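Local coordinates for protein citrate synthase (Metallosphaera sedula, PDB 6ABW) that probably condenses oxaloacetate with acetyl-CoA and water to give citrate and free coenzyme A in the tricarboxylic acid cycle, at residues Glu57-Val60 / His61-Tyr65; Val87-Gln90 / Val91-Met94; Ala132-Leu135 / Val136-Ser140; Ala199-Thr202 / Ala203-Thr207; Tyr340-Thr343 / Ser344-Ala347. All coordinates share one frame; numbering follows the deposited sequence.

Interaction 1 (Glu57-Val60 / His61-Tyr65)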
# COMPACT_ATOMS: atom_id res chain seq x y z
N GLU A 57 -19.70 0.08 -17.81
CA GLU A 57 -20.22 1.33 -17.18
C GLU A 57 -21.44 1.07 -16.31
O GLU A 57 -21.56 1.57 -15.20
CB GLU A 57 -20.61 2.37 -18.23
CG GLU A 57 -19.40 2.88 -19.02
CD GLU A 57 -19.14 2.20 -20.39
OE1 GLU A 57 -19.26 0.96 -20.49
OE2 GLU A 57 -18.70 2.89 -21.34
N GLU A 58 -22.32 0.21 -16.80
CA GLU A 58 -23.47 -0.20 -16.01
C GLU A 58 -23.13 -0.97 -14.77
O GLU A 58 -23.72 -0.76 -13.75
CB GLU A 58 -24.50 -0.96 -16.88
CG GLU A 58 -25.22 -0.06 -17.90
CD GLU A 58 -26.03 -0.86 -18.95
OE1 GLU A 58 -27.29 -0.92 -18.80
OE2 GLU A 58 -25.44 -1.52 -19.86
N VAL A 59 -22.11 -1.83 -14.84
CA VAL A 59 -21.67 -2.55 -13.70
C VAL A 59 -20.91 -1.63 -12.69
O VAL A 59 -21.03 -1.81 -11.50
CB VAL A 59 -20.83 -3.81 -14.13
CG1 VAL A 59 -20.16 -4.44 -12.93
CG2 VAL A 59 -21.69 -4.84 -14.82
N VAL A 60 -20.18 -0.64 -13.19
CA VAL A 60 -19.61 0.38 -12.30
C VAL A 60 -20.72 1.03 -11.46
O VAL A 60 -20.66 1.10 -10.25
CB VAL A 60 -18.90 1.44 -13.13
CG1 VAL A 60 -18.49 2.60 -12.25
CG2 VAL A 60 -17.64 0.85 -13.79
N HIS A 61 -21.82 1.42 -12.13
CA HIS A 61 -22.98 2.02 -11.42
C HIS A 61 -23.60 1.05 -10.44
O HIS A 61 -23.88 1.42 -9.31
CB HIS A 61 -23.98 2.57 -12.46
CG HIS A 61 -25.03 3.44 -11.87
ND1 HIS A 61 -26.02 2.96 -11.06
CD2 HIS A 61 -25.13 4.80 -11.85
CE1 HIS A 61 -26.74 3.98 -10.60
NE2 HIS A 61 -26.22 5.10 -11.06
N LEU A 62 -23.75 -0.22 -10.80
CA LEU A 62 -24.27 -1.22 -9.89
C LEU A 62 -23.45 -1.42 -8.65
O LEU A 62 -23.99 -1.52 -7.56
CB LEU A 62 -24.41 -2.56 -10.67
CG LEU A 62 -24.77 -3.80 -9.91
CD1 LEU A 62 -26.20 -3.62 -9.38
CD2 LEU A 62 -24.61 -5.01 -10.86
N MET A 63 -22.14 -1.53 -8.81
CA MET A 63 -21.26 -1.72 -7.67
C MET A 63 -21.16 -0.52 -6.76
O MET A 63 -21.07 -0.65 -5.57
CB MET A 63 -19.89 -2.12 -8.14
CG MET A 63 -19.91 -3.46 -8.83
SD MET A 63 -18.57 -4.43 -8.12
CE MET A 63 -19.56 -5.77 -7.45
N LEU A 64 -21.18 0.66 -7.33
CA LEU A 64 -21.04 1.89 -6.53
C LEU A 64 -22.37 2.38 -5.95
O LEU A 64 -22.38 2.98 -4.92
CB LEU A 64 -20.39 2.98 -7.36
CG LEU A 64 -18.95 2.71 -7.71
CD1 LEU A 64 -18.49 3.87 -8.54
CD2 LEU A 64 -18.08 2.56 -6.50
N TYR A 65 -23.47 2.18 -6.66
CA TYR A 65 -24.76 2.75 -6.25
C TYR A 65 -25.81 1.72 -5.91
O TYR A 65 -26.84 2.10 -5.37
CB TYR A 65 -25.33 3.65 -7.31
CG TYR A 65 -24.51 4.86 -7.57
CD1 TYR A 65 -23.50 4.83 -8.49
CD2 TYR A 65 -24.72 6.07 -6.90
CE1 TYR A 65 -22.71 5.92 -8.72
CE2 TYR A 65 -23.92 7.21 -7.21
CZ TYR A 65 -22.89 7.11 -8.10
OH TYR A 65 -21.99 8.13 -8.53
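Val60 and Leu64, one turn apart on helix 56-65, lie side by side and point the same way, with Val60 CG1 3.9 Å from Leu64 CD1. The Val60 branch that makes this contact stands opposite the backbone N (chi1 171°), which leans it forward over the next turn. Leu64 instead has CG beside its own N, so the chain tips back and CG rests 3.5 Å from Val60 O. A second pair runs along a neighbouring line of the helix: Val59 CG1 meets Met63 CG at 4.2 Å, and the same CG also sits 3.3 Å from Val59 O. Further round, the Tyr65 ring comes over a face of the His61 imidazole, where Tyr65 CD1 stands 3.7 Å above the plane near the ring centre. His61 ND1 is hydrogen-bonded to Asp67 O, which should help to fix the rotation of the imidazole. Beneath the side chains the backbone is regular; the bond from Met63 N to Val59 O, for example, measures 2.9 Å. Glu58 serves the dimer, pairing OE1 in a salt bridge with Arg389 of the second subunit, while its OE2 bonds Ser55 OG. Side chains spaced four apart, as here, build the ridges of an alpha-helix, and this one packs against helices 71-84, 128-151 and 342-365 in the largely helical citrate synthase fold.

Interaction 2 (Val87-Gln90 / Val91-Met94)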
# COMPACT_ATOMS: atom_id res chain seq x y z
N VAL A 87 -4.93 13.05 -17.11
CA VAL A 87 -4.13 13.25 -15.88
C VAL A 87 -2.96 14.18 -16.17
O VAL A 87 -2.61 14.35 -17.30
CB VAL A 87 -3.61 11.90 -15.33
CG1 VAL A 87 -4.85 11.05 -14.98
CG2 VAL A 87 -2.70 11.16 -16.30
N PRO A 88 -2.30 14.70 -15.13
CA PRO A 88 -1.20 15.61 -15.46
C PRO A 88 -0.07 14.89 -16.09
O PRO A 88 0.17 13.69 -15.84
CB PRO A 88 -0.81 16.20 -14.12
CG PRO A 88 -1.97 15.98 -13.25
CD PRO A 88 -2.60 14.70 -13.70
N GLN A 89 0.63 15.64 -16.93
CA GLN A 89 1.77 15.12 -17.64
C GLN A 89 2.84 14.47 -16.74
O GLN A 89 3.50 13.51 -17.17
CB GLN A 89 2.41 16.18 -18.57
CG GLN A 89 2.00 15.87 -20.02
CD GLN A 89 2.73 14.67 -20.59
OE1 GLN A 89 3.91 14.42 -20.25
NE2 GLN A 89 2.06 13.94 -21.50
N GLN A 90 2.95 14.96 -15.51
CA GLN A 90 3.91 14.44 -14.56
C GLN A 90 3.63 12.96 -14.24
O GLN A 90 4.57 12.20 -14.03
CB GLN A 90 3.91 15.27 -13.29
CG GLN A 90 4.47 16.67 -13.46
CD GLN A 90 3.55 17.68 -14.11
OE1 GLN A 90 2.31 17.49 -14.22
NE2 GLN A 90 4.14 18.75 -14.58
N VAL A 91 2.34 12.56 -14.22
CA VAL A 91 2.01 11.15 -13.97
C VAL A 91 2.52 10.28 -15.13
O VAL A 91 3.12 9.21 -14.93
CB VAL A 91 0.51 10.95 -13.76
CG1 VAL A 91 0.21 9.49 -13.52
CG2 VAL A 91 0.08 11.73 -12.55
N ILE A 92 2.25 10.75 -16.37
CA ILE A 92 2.70 10.08 -17.55
C ILE A 92 4.23 10.00 -17.56
O ILE A 92 4.81 8.94 -17.83
CB ILE A 92 2.16 10.75 -18.85
CG1 ILE A 92 0.64 10.81 -18.91
CG2 ILE A 92 2.79 10.11 -20.09
CD1 ILE A 92 -0.04 9.53 -18.57
N ASP A 93 4.90 11.12 -17.24
CA ASP A 93 6.37 11.17 -17.24
C ASP A 93 6.93 10.13 -16.29
O ASP A 93 7.96 9.48 -16.56
CB ASP A 93 6.90 12.54 -16.79
CG ASP A 93 6.59 13.71 -17.76
OD1 ASP A 93 6.11 13.46 -18.90
OD2 ASP A 93 6.81 14.89 -17.32
N MET A 94 6.26 9.95 -15.18
CA MET A 94 6.75 8.99 -14.20
C MET A 94 6.69 7.58 -14.69
O MET A 94 7.65 6.81 -14.52
CB MET A 94 5.94 9.06 -12.92
CG MET A 94 6.26 10.37 -12.20
SD MET A 94 5.43 10.58 -10.58
CE MET A 94 5.24 8.88 -10.14
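Val87 reaches past Pro88 to Ile92 in a hydrophobic staple at the N-terminal end of helix 89-97, a short helix set against helices 104-119 and 128-151, with Gln90 and Met94 packing on the second subunit. Pro88 holds the N-cap position, and the staple joins the residue just before this cap, Val87, to the fourth residue after it, Ile92. Val87 CG2 is the atom that closes the staple, 3.9 Å from Ile92 CD1, with the two side chains crossing at about a right angle. Val87 CG1 lies beside the backbone N (chi1 -61°), which leaves CG2 between N and the carbonyl carbon and also brings it to 4.1 Å from Val91 CB. Val91 CG2 also approaches the proline ring, 4.2 Å from Pro88 CD. The backbone starts with a tight turn: Val91 N donates to Pro88 O at 2.9 Å, the donor standing well above the carbonyl plane. From there the bonds span four residues, Asp93 N to Gln89 O at 2.8 Å and Met94 N to Gln90 O at 3.0 Å. Outside the turn Val87 packs on Leu115 and Ile92 on Asn145, while Met94 meets Met94 of the second subunit. Chemically, this helix start probably owes much to the apolar packing of the staple, because the Pro88 side chain has no polar atom with which to accept a first-turn N-H.

Interaction 3 (Ala132-Leu135 / Val136-Ser140)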
# COMPACT_ATOMS: atom_id res chain seq x y z
N ALA A 132 -14.59 7.63 -6.89
CA ALA A 132 -14.30 6.28 -7.40
C ALA A 132 -14.46 6.17 -8.93
O ALA A 132 -13.65 5.52 -9.64
CB ALA A 132 -15.17 5.30 -6.71
N VAL A 133 -15.51 6.81 -9.47
CA VAL A 133 -15.72 6.84 -10.93
C VAL A 133 -14.56 7.46 -11.65
O VAL A 133 -14.08 6.94 -12.64
CB VAL A 133 -17.02 7.58 -11.32
CG1 VAL A 133 -17.10 7.84 -12.84
CG2 VAL A 133 -18.22 6.72 -10.92
N LYS A 134 -14.08 8.58 -11.10
CA LYS A 134 -12.95 9.25 -11.72
C LYS A 134 -11.67 8.35 -11.62
O LYS A 134 -10.84 8.32 -12.52
CB LYS A 134 -12.68 10.60 -11.04
CG LYS A 134 -13.69 11.71 -11.45
CD LYS A 134 -13.33 13.07 -10.87
CE LYS A 134 -13.85 13.22 -9.44
NZ LYS A 134 -13.35 14.50 -8.90
N LEU A 135 -11.51 7.67 -10.51
CA LEU A 135 -10.35 6.78 -10.35
C LEU A 135 -10.37 5.64 -11.39
O LEU A 135 -9.34 5.26 -11.91
CB LEU A 135 -10.35 6.21 -8.89
CG LEU A 135 -9.15 5.28 -8.53
CD1 LEU A 135 -8.89 5.31 -7.03
CD2 LEU A 135 -9.38 3.84 -8.96
N VAL A 136 -11.53 5.05 -11.62
CA VAL A 136 -11.67 3.95 -12.60
C VAL A 136 -11.28 4.43 -14.01
O VAL A 136 -10.53 3.76 -14.73
CB VAL A 136 -13.08 3.34 -12.58
CG1 VAL A 136 -13.24 2.43 -13.79
CG2 VAL A 136 -13.23 2.55 -11.27
N ALA A 137 -11.74 5.61 -14.39
CA ALA A 137 -11.23 6.22 -15.61
C ALA A 137 -9.76 6.41 -15.71
O ALA A 137 -9.11 6.13 -16.75
CB ALA A 137 -11.88 7.60 -15.74
N ARG A 138 -9.20 6.90 -14.63
CA ARG A 138 -7.77 7.13 -14.59
C ARG A 138 -6.95 5.82 -14.57
O ARG A 138 -5.85 5.79 -15.07
CB ARG A 138 -7.44 8.04 -13.43
CG ARG A 138 -8.00 9.44 -13.70
CD ARG A 138 -8.06 10.31 -12.50
NE ARG A 138 -8.62 11.59 -12.92
CZ ARG A 138 -9.09 12.54 -12.12
NH1 ARG A 138 -9.19 12.39 -10.82
NH2 ARG A 138 -9.55 13.68 -12.67
N ALA A 139 -7.55 4.74 -14.06
CA ALA A 139 -6.97 3.39 -14.18
C ALA A 139 -6.80 3.00 -15.62
O ALA A 139 -5.78 2.44 -15.99
CB ALA A 139 -7.76 2.36 -13.39
N SER A 140 -7.79 3.37 -16.45
CA SER A 140 -7.69 3.16 -17.90
C SER A 140 -6.49 3.90 -18.50
O SER A 140 -5.65 3.31 -19.22
CB SER A 140 -9.02 3.60 -18.57
OG SER A 140 -8.93 3.44 -19.95
O HOH W 1 -10.43 14.53 -9.18
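Arg138 runs back along its helix over Lys134, the two side chains lying side by side and pointing the same way. Its CB is 3.5 Å from Lys134 O, the carbonyl that also accepts from Arg138 N. Because CG sits beside the backbone N (chi1 -68°), the chain stays close to this oxygen, with CG at 3.3 Å and CD at 3.4 Å from Lys134 O. The extended chain then carries NE to a hydrogen bond with Ala84 O. At the guanidinium, Lys134 CB lies over one face near the rim, 3.9 Å from Arg138 NH1. In the plane of the group a water accepts from Arg138 NH1 at 3.0 Å and from Lys134 NZ at 2.9 Å, bridging two like charges that stay 5.0 Å apart (Lys134 NZ to Arg138 NH1). NH1 also bonds Tyr215 OH, and Tyr119 makes a cation-pi contact. A leucine here would probably leave Ala84 O, Tyr215 OH and the bridging water without this partner, and Lys134 freer to move. Other side chains of helix 128-151 are apolar and pack on its neighbours: Val133 on helix 71-84, Leu135 on helix 214-225, and Val136 and Ala139 on helix 342-365.

Interaction 4 (Ala199-Thr202 / Ala203-Thr207)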
# COMPACT_ATOMS: atom_id res chain seq x y z
N ALA A 199 -5.83 -10.64 -0.73
CA ALA A 199 -4.91 -9.76 0.00
C ALA A 199 -4.98 -8.34 -0.49
O ALA A 199 -4.82 -7.42 0.27
CB ALA A 199 -3.47 -10.27 -0.05
N SER A 200 -5.13 -8.17 -1.80
CA SER A 200 -5.25 -6.81 -2.34
C SER A 200 -6.45 -6.03 -1.79
O SER A 200 -6.32 -4.90 -1.34
CB SER A 200 -5.26 -6.83 -3.85
OG SER A 200 -6.29 -7.70 -4.38
N THR A 201 -7.60 -6.67 -1.69
CA THR A 201 -8.77 -6.03 -1.14
C THR A 201 -8.53 -5.79 0.36
O THR A 201 -8.84 -4.70 0.86
CB THR A 201 -10.05 -6.88 -1.40
OG1 THR A 201 -10.20 -7.10 -2.81
CG2 THR A 201 -11.29 -6.16 -0.92
N THR A 202 -7.94 -6.75 1.05
CA THR A 202 -7.62 -6.60 2.47
C THR A 202 -6.69 -5.38 2.72
O THR A 202 -6.96 -4.59 3.61
CB THR A 202 -7.05 -7.88 3.04
OG1 THR A 202 -7.94 -8.98 2.83
CG2 THR A 202 -6.76 -7.76 4.51
N ALA A 203 -5.64 -5.22 1.89
CA ALA A 203 -4.75 -4.06 2.03
C ALA A 203 -5.49 -2.76 1.82
O ALA A 203 -5.24 -1.79 2.54
CB ALA A 203 -3.58 -4.16 1.09
N ALA A 204 -6.37 -2.72 0.84
CA ALA A 204 -7.22 -1.54 0.60
C ALA A 204 -8.06 -1.22 1.82
O ALA A 204 -8.10 -0.09 2.20
CB ALA A 204 -8.07 -1.68 -0.62
N LEU A 205 -8.68 -2.23 2.44
CA LEU A 205 -9.50 -2.06 3.59
C LEU A 205 -8.72 -1.53 4.80
O LEU A 205 -9.14 -0.59 5.44
CB LEU A 205 -10.24 -3.35 3.91
CG LEU A 205 -11.28 -3.79 2.87
CD1 LEU A 205 -11.76 -5.21 3.22
CD2 LEU A 205 -12.49 -2.86 2.84
N VAL A 206 -7.54 -2.09 5.04
CA VAL A 206 -6.68 -1.61 6.11
C VAL A 206 -6.30 -0.14 5.92
O VAL A 206 -6.32 0.66 6.84
CB VAL A 206 -5.37 -2.43 6.18
CG1 VAL A 206 -4.42 -1.84 7.22
CG2 VAL A 206 -5.72 -3.82 6.61
N THR A 207 -5.98 0.22 4.71
CA THR A 207 -5.61 1.56 4.38
C THR A 207 -6.82 2.48 4.58
O THR A 207 -6.67 3.61 5.11
CB THR A 207 -5.03 1.60 2.95
OG1 THR A 207 -3.84 0.79 2.92
CG2 THR A 207 -4.62 2.97 2.57
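Thr201 and Leu205 follow one another round a turn of helix 199-208, with the Leu205 side chain lying back over the Thr201 carbonyl. Leu205 CG comes to 3.3 Å from Thr201 O, since it stands beside the backbone N (chi1 -67°) and so tips toward the preceding turn. The methyl-to-methyl approach is looser, 4.3 Å between Thr201 CG2 and Leu205 CD1. Val206 repeats the pattern on Thr202, placing CG2 3.3 Å from Thr202 O. Through these carbonyls pass the helix bonds themselves, Leu205 N to Thr201 O and Val206 N to Thr202 O, both 2.9 Å long. One carbonyl is gripped twice: Ala203 O accepts from Thr207 N and from Thr207 OG1, each at 3.0 Å, and the two donors arrive from opposite faces of its plane. Such a bond from a threonine hydroxyl to the carbonyl four residues back is characteristic of buried alpha-helices. Thr202 OG1 bonds Pro198 O, four residues back and just before the helix, which leaves the methyl CG2 of Thr202 pointing forward. In the next shell, Ser200 OG is held by a hydrogen bond with His230 NE2 and a weak one with Trp354 NE1, and the Ala199 side chain is about 10 Å from the bound acetyl-CoA. Ala203 and Thr207 face helix 214-225, Ala204 and Leu205 face Val358 and Tyr361 of helix 342-365, and at the dimer interface Ala203 and Val206 pack against Val206 and Ala203 of the second subunit.

Interaction 5 (Tyr340-Thr343 / Ser344-Ala347)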
# COMPACT_ATOMS: atom_id res chain seq x y z
N TYR A 340 2.96 -9.84 -20.26
CA TYR A 340 3.38 -9.04 -19.12
C TYR A 340 2.30 -8.09 -18.60
O TYR A 340 2.47 -7.49 -17.53
CB TYR A 340 4.72 -8.28 -19.34
CG TYR A 340 4.76 -7.26 -20.45
CD1 TYR A 340 4.04 -6.08 -20.37
CD2 TYR A 340 5.57 -7.46 -21.59
CE1 TYR A 340 4.09 -5.13 -21.37
CE2 TYR A 340 5.60 -6.51 -22.61
CZ TYR A 340 4.89 -5.35 -22.49
OH TYR A 340 4.90 -4.40 -23.48
N MET A 341 1.24 -7.89 -19.35
CA MET A 341 0.17 -7.00 -18.98
C MET A 341 -0.95 -7.75 -18.28
O MET A 341 -1.86 -7.05 -17.83
CB MET A 341 -0.45 -6.28 -20.19
CG MET A 341 0.45 -5.22 -20.84
SD MET A 341 0.99 -3.93 -19.74
CE MET A 341 -0.54 -3.15 -19.30
N PHE A 342 -0.97 -9.09 -18.19
CA PHE A 342 -2.23 -9.70 -17.79
C PHE A 342 -2.75 -9.37 -16.37
O PHE A 342 -3.93 -9.11 -16.17
CB PHE A 342 -2.19 -11.21 -17.98
CG PHE A 342 -2.03 -11.71 -19.41
CD1 PHE A 342 -2.13 -10.90 -20.49
CD2 PHE A 342 -1.82 -13.08 -19.60
CE1 PHE A 342 -1.97 -11.45 -21.78
CE2 PHE A 342 -1.68 -13.64 -20.84
CZ PHE A 342 -1.76 -12.81 -21.95
N THR A 343 -1.84 -9.34 -15.40
CA THR A 343 -2.24 -8.99 -14.05
C THR A 343 -2.65 -7.50 -13.96
O THR A 343 -3.50 -7.17 -13.14
CB THR A 343 -1.17 -9.41 -13.02
OG1 THR A 343 -1.14 -10.86 -13.02
CG2 THR A 343 -1.55 -8.96 -11.61
N SER A 344 -2.02 -6.62 -14.75
CA SER A 344 -2.42 -5.21 -14.82
C SER A 344 -3.83 -5.05 -15.38
O SER A 344 -4.59 -4.15 -14.94
CB SER A 344 -1.40 -4.38 -15.65
OG SER A 344 -0.21 -4.28 -14.93
N LEU A 345 -4.22 -5.93 -16.31
CA LEU A 345 -5.58 -5.93 -16.88
C LEU A 345 -6.59 -6.41 -15.87
O LEU A 345 -7.69 -5.86 -15.76
CB LEU A 345 -5.66 -6.72 -18.19
CG LEU A 345 -4.81 -6.12 -19.29
CD1 LEU A 345 -4.50 -7.20 -20.34
CD2 LEU A 345 -5.57 -4.94 -19.88
N PHE A 346 -6.23 -7.43 -15.11
CA PHE A 346 -6.97 -7.81 -13.92
C PHE A 346 -7.17 -6.59 -13.01
O PHE A 346 -8.31 -6.31 -12.53
CB PHE A 346 -6.26 -8.98 -13.16
CG PHE A 346 -6.78 -9.23 -11.78
CD1 PHE A 346 -7.85 -10.12 -11.57
CD2 PHE A 346 -6.27 -8.57 -10.71
CE1 PHE A 346 -8.33 -10.34 -10.29
CE2 PHE A 346 -6.78 -8.74 -9.42
CZ PHE A 346 -7.83 -9.61 -9.22
N ALA A 347 -6.08 -5.90 -12.69
CA ALA A 347 -6.12 -4.78 -11.76
C ALA A 347 -7.06 -3.66 -12.28
O ALA A 347 -7.77 -3.05 -11.52
CB ALA A 347 -4.72 -4.23 -11.50
O HOH W 2 0.84 -7.06 -15.41
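Leu345 N donates to Met341 O at 3.0 Å and, more weakly, to Phe342 O at 3.2 Å, in the region where a short 3-10 segment gives way to helix 342-365. Phe342 O also receives an almost straight bond from Phe346 N (169°), and Ala347 N donates to Thr343 O. A water carries the backbone connection one step earlier: it donates to Tyr340 O at 2.7 Å and accepts from Ser344 N at 3.0 Å, standing between a carbonyl and an amide four residues apart. Van der Waals contacts gather round Met341. Its chain bends at both later torsions, which brings the CE methyl to 3.9 Å from Ser344 CB, while Met341 CB meets Leu345 CD1 at 4.2 Å. The same leucine methyl also approaches the Phe342 ring. Among the aromatic groups, Phe346 has CG opposite its backbone N (chi1 167°), and Thr343 O lies in the ring plane at its edge, 3.9 Å from Phe346 CD2. Phe346 is edge-to-face with Tyr192, as is Phe342 with Phe238, which probably helps to hold both rings. The polar end of Thr343 is well occupied: OG1 bonds Glu235 OE1 and Gly232 N, and a glycerol, probably from the crystallisation liquor. This end of the helix probably lies close to the catalytic site, the Phe346 side chain being about 6 Å from that of Asp325, a predicted active-site residue.

The five contacts follow in series from the N terminus; each stays within a single helix or at its start, so none closes a long loop, and none nests in or crosses another. Interaction 3, on helix 128-151, joins the first two: Leu64 of interaction 1 packs on Ala132 and Val133, and Val87 of interaction 2 lies against Arg138. Interactions 4 and 5 do not touch, though their nearest atoms are about 5 Å apart. Interaction 5 lies at the N-terminal end of helix 342-365, whose later turns run past interactions 3, 1 and 4, making it a shared partner. Interactions 1, 2 and 4 also meet the second subunit, while 3 and 5 stay inside their own.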